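Local structure of cellulase (Xanthomonas axonopodis pv. citri, 5HOS) at residues A[248-251]-A[252-256]. The protein probably hydrolyses internal beta-1,4-glucosidic bonds of cellulose and related glucans, as an endoglucanase of glycosyl hydrolase family 5. Numbering follows the deposited sequence.
Sequences VGVE and RLRSF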
loop_
_atom_site.group_PDB
_atom_site.type_symbol
_atom_site.label_atom_id
_atom_site.label_comp_id
_atom_site.label_asym_id
_atom_site.label_seq_id
_atom_site.Cartn_x
_atom_site.Cartn_y
_atom_site.Cartn_z
ATOM N N VAL A 248 -17.023 12.195 -5.980
ATOM C CA VAL A 248 -16.681 11.909 -4.569
ATOM C C VAL A 248 -15.200 11.542 -4.342
ATOM O O VAL A 248 -14.658 11.792 -3.261
ATOM C CB VAL A 248 -17.620 10.834 -3.942
ATOM C CG1 VAL A 248 -17.330 9.435 -4.483
ATOM C CG2 VAL A 248 -17.519 10.846 -2.420
ATOM N N GLY A 249 -14.553 10.957 -5.349
ATOM C CA GLY A 249 -13.128 10.656 -5.268
ATOM C C GLY A 249 -12.302 11.918 -5.161
ATOM O O GLY A 249 -11.525 12.091 -4.221
ATOM N N VAL A 250 -12.511 12.815 -6.116
ATOM C CA VAL A 250 -11.822 14.106 -6.152
ATOM C C VAL A 250 -12.062 14.869 -4.838
ATOM O O VAL A 250 -11.119 15.385 -4.223
ATOM C CB VAL A 250 -12.301 14.955 -7.354
ATOM C CG1 VAL A 250 -11.792 16.391 -7.268
ATOM C CG2 VAL A 250 -11.857 14.311 -8.662
ATOM N N GLU A 251 -13.320 14.909 -4.414
ATOM C CA GLU A 251 -13.708 15.615 -3.193
ATOM C C GLU A 251 -13.029 15.073 -1.938
ATOM O O GLU A 251 -12.647 15.851 -1.071
ATOM C CB GLU A 251 -15.219 15.574 -3.016
ATOM C CG GLU A 251 -15.952 16.462 -4.016
ATOM C CD GLU A 251 -17.396 16.055 -4.232
ATOM O OE1 GLU A 251 -17.965 15.327 -3.395
ATOM O OE2 GLU A 251 -17.964 16.464 -5.259
ATOM N N ARG A 252 -12.879 13.750 -1.860
ATOM C CA ARG A 252 -12.243 13.099 -0.709
ATOM C C ARG A 252 -10.718 13.125 -0.734
ATOM O O ARG A 252 -10.096 12.823 0.292
ATOM C CB ARG A 252 -12.760 11.670 -0.546
ATOM C CG ARG A 252 -14.190 11.638 -0.038
ATOM C CD ARG A 252 -14.721 10.228 0.027
ATOM N NE ARG A 252 -16.075 10.154 0.576
ATOM C CZ ARG A 252 -16.828 9.051 0.589
ATOM N NH1 ARG A 252 -16.371 7.909 0.084
ATOM N NH2 ARG A 252 -18.054 9.085 1.104
ATOM N N LEU A 253 -10.127 13.462 -1.886
ATOM C CA LEU A 253 -8.684 13.717 -1.995
ATOM C C LEU A 253 -8.288 15.178 -1.819
ATOM O O LEU A 253 -7.114 15.463 -1.560
ATOM C CB LEU A 253 -8.124 13.222 -3.340
ATOM C CG LEU A 253 -8.172 11.718 -3.639
ATOM C CD1 LEU A 253 -7.363 11.396 -4.889
ATOM C CD2 LEU A 253 -7.681 10.866 -2.469
ATOM N N ARG A 254 -9.236 16.103 -1.946
ATOM C CA ARG A 254 -8.878 17.524 -2.062
ATOM C C ARG A 254 -8.099 18.101 -0.859
ATOM O O ARG A 254 -7.030 18.693 -1.047
ATOM C CB ARG A 254 -10.112 18.380 -2.361
ATOM C CG ARG A 254 -9.765 19.781 -2.836
ATOM C CD ARG A 254 -11.011 20.572 -3.221
ATOM N NE ARG A 254 -11.612 20.131 -4.485
ATOM C CZ ARG A 254 -11.111 20.357 -5.704
ATOM N NH1 ARG A 254 -9.958 21.017 -5.887
ATOM N NH2 ARG A 254 -11.768 19.906 -6.765
ATOM N N SER A 255 -8.618 17.956 0.361
ATOM C CA SER A 255 -7.931 18.562 1.522
ATOM C C SER A 255 -6.577 17.893 1.779
ATOM O O SER A 255 -5.598 18.577 2.062
ATOM C CB SER A 255 -8.807 18.610 2.782
ATOM O OG SER A 255 -9.171 17.327 3.243
ATOM N N PHE A 256 -6.504 16.574 1.618
ATOM C CA PHE A 256 -5.224 15.857 1.733
ATOM C C PHE A 256 -4.193 16.389 0.740
ATOM O O PHE A 256 -3.026 16.604 1.095
ATOM C CB PHE A 256 -5.439 14.354 1.546
ATOM C CG PHE A 256 -4.189 13.534 1.698
ATOM C CD1 PHE A 256 -3.539 13.448 2.921
ATOM C CD2 PHE A 256 -3.652 12.851 0.611
ATOM C CE1 PHE A 256 -2.376 12.697 3.062
ATOM C CE2 PHE A 256 -2.493 12.089 0.745
ATOM C CZ PHE A 256 -1.853 12.018 1.971
HETATM O O HOH W 1 -11.081 16.502 1.026
#
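V248 and R252 sit one turn apart at the start of helix 248-262, and their side chains run alongside each other, pointing the same way. Methyl CG2 of V248 rests over one face of the R252 guanidinium, offset toward its rim, and comes 3.4 Å from R252 NE. With CG2 of V248 anti to the backbone N, the methyl lies beside the extended R252 chain (chi2 176°, chi3 177°), which carries the guanidinium alongside it. The end of the arginine then finds backbone acceptors at the end of strand 224-231 and in the loop after it: NH1 bonds to the carbonyl oxygens of Y231 and D233, and NH2, weakly, to that of A234. In the backbone, R252 N donates to V248 O over 3.0 Å. The next amide is shared: L253 N makes weak bonds to G249 O (3.0 Å) and to V250 O (3.2 Å), a bifurcated link mixing the i-to-i+4 and i-to-i+3 patterns. Two residues on, at S255 N, a water intervenes. It donates to E251 O at 2.7 Å and accepts from S255 N at 2.9 Å, bridging a carbonyl and an amide that ordinary helix geometry would join directly. On the flank toward helix 278-293, V250 CG1 meets R254 NH2 obliquely at 3.6 Å, the arginine chain being bent at chi3 (-73°), and both residues touch Y290 of that helix. E251, extended beyond CG, reaches T247 just ahead of the helix, where OE2 and OG1 are hydrogen-bonded. Within this beta-alpha-beta unit of the TIM barrel, the chemistry implies a helix whose backbone ladder is opened by one water between its first and second turns, while a guanidinium packed against a methyl ties the helix start to the loop that leads into it.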